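Phosphatase YwpJ (Bacillus subtilis, PDB 1NRW) dephosphorylates phosphorylated five- and six-carbon sugars and nucleoside monophosphates in vitro, and flavin mononucleotide less readily, with magnesium as cofactor. Local coordinates at residues Y104-P115 with G153-L163. Sequence-based numbering, arbitrary orientation.
Sequences YEVFTGSAIYTP and GFAYINSFQEL
L163 lays its CD2 methyl over one face of the Y113 ring, a CH-pi contact with the carbon 3.8 Å from the ring centroid, while its other methyl, CD1, meets V106 CG2 tip to tip. A155 CB approaches the same ring obliquely, 3.5 Å from Y113 CD1, and I157 CG2 touches the same CD1. Strand 154-156 pairs in parallel with strand 112-114: A155 N gives to I112 O at 2.9 Å, T114 N to A155 O at 3.0 Å, and I157 N to T114 O. This adds the edge strand to the mixed sheet of the cap domain in this Cof-type HAD phosphatase; strands 103-108 and 112-114 form the neighbouring hairpin. On the sheet face carrying I112 and T114, F154 turns its ring edge to E105, whose OE1 lies near the ring plane, 3.4 Å from F154 CE1. CG beside its backbone N (chi1 -60°) and an extended chain carry the E105 carboxylate to F154, its plane 76° from the ring's. An alanine here would remove that carboxylate and is likely to leave the F154 ring edge without its polar neighbour. I112 CG2 and T114 CG2 pack obliquely against F154, and so does L121 of helix 118-132.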
# COMPACT_ATOMS: atom_id res chain seq x y z
N TYR A 104 -8.21 3.95 13.41
CA TYR A 104 -7.32 4.64 12.48
C TYR A 104 -5.85 4.38 12.76
O TYR A 104 -5.47 4.03 13.88
CB TYR A 104 -7.63 6.15 12.46
CG TYR A 104 -7.28 6.91 13.72
CD1 TYR A 104 -5.99 7.39 13.94
CD2 TYR A 104 -8.25 7.16 14.70
CE1 TYR A 104 -5.66 8.09 15.09
CE2 TYR A 104 -7.93 7.87 15.86
CZ TYR A 104 -6.64 8.33 16.05
OH TYR A 104 -6.31 9.02 17.19
N GLU A 105 -5.04 4.53 11.73
CA GLU A 105 -3.60 4.32 11.84
C GLU A 105 -2.95 5.50 11.13
O GLU A 105 -3.37 5.88 10.03
CB GLU A 105 -3.20 3.01 11.16
CG GLU A 105 -3.88 1.78 11.77
CD GLU A 105 -3.46 0.48 11.10
OE1 GLU A 105 -2.54 0.51 10.25
OE2 GLU A 105 -4.04 -0.57 11.43
N VAL A 106 -1.94 6.08 11.77
CA VAL A 106 -1.25 7.24 11.20
C VAL A 106 0.18 6.86 10.81
O VAL A 106 1.03 6.62 11.67
CB VAL A 106 -1.21 8.41 12.21
CG1 VAL A 106 -0.66 9.66 11.54
CG2 VAL A 106 -2.61 8.68 12.76
N PHE A 107 0.42 6.82 9.51
CA PHE A 107 1.74 6.47 9.00
C PHE A 107 2.62 7.71 8.99
O PHE A 107 2.32 8.69 8.31
CB PHE A 107 1.60 5.89 7.59
CG PHE A 107 0.90 4.56 7.55
CD1 PHE A 107 1.63 3.38 7.57
CD2 PHE A 107 -0.49 4.49 7.55
CE1 PHE A 107 0.99 2.14 7.60
CE2 PHE A 107 -1.15 3.25 7.58
CZ PHE A 107 -0.40 2.08 7.60
N THR A 108 3.71 7.66 9.75
CA THR A 108 4.66 8.76 9.85
C THR A 108 6.06 8.23 9.59
O THR A 108 6.22 7.08 9.18
CB THR A 108 4.64 9.39 11.26
OG1 THR A 108 5.24 8.47 12.18
CG2 THR A 108 3.22 9.69 11.69
N GLY A 109 7.07 9.05 9.83
CA GLY A 109 8.43 8.59 9.62
C GLY A 109 8.85 7.57 10.67
O GLY A 109 9.32 6.48 10.34
N SER A 110 8.67 7.94 11.93
CA SER A 110 9.05 7.10 13.06
C SER A 110 8.26 5.79 13.22
O SER A 110 8.86 4.73 13.40
CB SER A 110 8.94 7.91 14.35
OG SER A 110 7.70 8.59 14.42
N ALA A 111 6.94 5.87 13.17
CA ALA A 111 6.12 4.68 13.33
C ALA A 111 4.69 4.91 12.87
O ALA A 111 4.37 5.94 12.28
CB ALA A 111 6.13 4.23 14.79
N ILE A 112 3.84 3.93 13.13
CA ILE A 112 2.43 4.01 12.78
C ILE A 112 1.70 4.22 14.10
O ILE A 112 1.59 3.30 14.90
CB ILE A 112 1.93 2.70 12.14
CG1 ILE A 112 2.82 2.32 10.95
CG2 ILE A 112 0.49 2.87 11.67
CD1 ILE A 112 2.49 0.96 10.36
N TYR A 113 1.21 5.43 14.32
CA TYR A 113 0.51 5.75 15.55
C TYR A 113 -0.95 5.34 15.49
O TYR A 113 -1.61 5.49 14.47
CB TYR A 113 0.62 7.25 15.84
CG TYR A 113 2.03 7.66 16.16
CD1 TYR A 113 2.60 7.36 17.40
CD2 TYR A 113 2.82 8.32 15.22
CE1 TYR A 113 3.91 7.69 17.69
CE2 TYR A 113 4.14 8.67 15.50
CZ TYR A 113 4.67 8.35 16.74
OH TYR A 113 5.98 8.67 17.03
N THR A 114 -1.46 4.81 16.60
CA THR A 114 -2.84 4.38 16.66
C THR A 114 -3.30 4.19 18.10
O THR A 114 -2.50 3.83 18.96
CB THR A 114 -3.04 3.03 15.90
OG1 THR A 114 -4.41 2.61 16.02
CG2 THR A 114 -2.14 1.95 16.49
N PRO A 115 -4.58 4.46 18.37
CA PRO A 115 -5.14 4.30 19.72
C PRO A 115 -5.83 2.94 19.87
O PRO A 115 -6.30 2.59 20.95
CB PRO A 115 -6.14 5.45 19.80
CG PRO A 115 -6.69 5.48 18.41
CD PRO A 115 -5.46 5.30 17.53
N GLY A 153 4.81 -2.41 13.62
CA GLY A 153 5.57 -1.35 14.26
C GLY A 153 4.65 -0.23 14.69
O GLY A 153 4.88 0.94 14.37
N PHE A 154 3.61 -0.59 15.42
CA PHE A 154 2.65 0.38 15.91
C PHE A 154 3.14 1.05 17.19
O PHE A 154 3.91 0.47 17.95
CB PHE A 154 1.30 -0.28 16.20
CG PHE A 154 0.61 -0.81 14.98
CD1 PHE A 154 0.11 0.05 14.02
CD2 PHE A 154 0.47 -2.18 14.79
CE1 PHE A 154 -0.54 -0.43 12.88
CE2 PHE A 154 -0.17 -2.68 13.66
CZ PHE A 154 -0.68 -1.80 12.70
N ALA A 155 2.68 2.27 17.39
CA ALA A 155 3.01 3.05 18.58
C ALA A 155 1.66 3.51 19.10
O ALA A 155 0.88 4.12 18.37
CB ALA A 155 3.87 4.25 18.20
N TYR A 156 1.37 3.21 20.36
CA TYR A 156 0.09 3.57 20.95
C TYR A 156 -0.01 5.02 21.41
O TYR A 156 0.95 5.60 21.92
CB TYR A 156 -0.20 2.67 22.16
CG TYR A 156 -1.41 3.11 22.96
CD1 TYR A 156 -2.70 2.84 22.51
CD2 TYR A 156 -1.26 3.83 24.14
CE1 TYR A 156 -3.82 3.27 23.23
CE2 TYR A 156 -2.36 4.27 24.87
CZ TYR A 156 -3.64 3.99 24.41
OH TYR A 156 -4.73 4.43 25.12
N ILE A 157 -1.19 5.60 21.21
CA ILE A 157 -1.48 6.96 21.64
C ILE A 157 -2.89 6.94 22.23
O ILE A 157 -3.75 6.19 21.76
CB ILE A 157 -1.44 7.98 20.48
CG1 ILE A 157 -2.42 7.59 19.38
CG2 ILE A 157 -0.02 8.10 19.94
CD1 ILE A 157 -2.55 8.62 18.27
N ASN A 158 -3.12 7.73 23.26
CA ASN A 158 -4.44 7.80 23.89
C ASN A 158 -5.37 8.61 23.02
O ASN A 158 -6.57 8.32 22.93
CB ASN A 158 -4.33 8.44 25.28
CG ASN A 158 -3.41 7.68 26.21
OD1 ASN A 158 -3.66 6.53 26.55
ND2 ASN A 158 -2.32 8.33 26.63
N SER A 159 -4.82 9.63 22.37
CA SER A 159 -5.58 10.51 21.49
C SER A 159 -4.68 11.08 20.40
O SER A 159 -3.48 11.25 20.61
CB SER A 159 -6.21 11.65 22.28
OG SER A 159 -6.93 12.53 21.43
N PHE A 160 -5.27 11.40 19.25
CA PHE A 160 -4.53 11.96 18.13
C PHE A 160 -3.87 13.26 18.58
O PHE A 160 -2.89 13.72 17.99
CB PHE A 160 -5.48 12.25 16.97
CG PHE A 160 -6.36 13.45 17.19
CD1 PHE A 160 -6.01 14.70 16.67
CD2 PHE A 160 -7.52 13.35 17.96
CE1 PHE A 160 -6.80 15.82 16.91
CE2 PHE A 160 -8.31 14.47 18.21
CZ PHE A 160 -7.96 15.71 17.68
N GLN A 161 -4.44 13.86 19.62
CA GLN A 161 -3.94 15.11 20.17
C GLN A 161 -2.44 15.03 20.48
O GLN A 161 -1.71 16.00 20.28
CB GLN A 161 -4.69 15.44 21.46
CG GLN A 161 -4.77 16.92 21.77
CD GLN A 161 -5.94 17.59 21.08
OE1 GLN A 161 -7.10 17.25 21.32
NE2 GLN A 161 -5.64 18.54 20.21
N GLU A 162 -2.00 13.87 20.95
CA GLU A 162 -0.60 13.66 21.30
C GLU A 162 0.36 13.85 20.14
O GLU A 162 1.55 14.05 20.35
CB GLU A 162 -0.43 12.25 21.86
CG GLU A 162 -1.15 12.01 23.17
CD GLU A 162 -1.15 10.55 23.55
OE1 GLU A 162 -0.06 9.93 23.59
OE2 GLU A 162 -2.24 10.01 23.82
N LEU A 163 -0.15 13.78 18.92
CA LEU A 163 0.71 13.93 17.76
C LEU A 163 0.94 15.40 17.39
O LEU A 163 1.70 15.70 16.46
CB LEU A 163 0.11 13.19 16.56
CG LEU A 163 -0.15 11.69 16.77
CD1 LEU A 163 -0.73 11.09 15.49
CD2 LEU A 163 1.14 10.99 17.15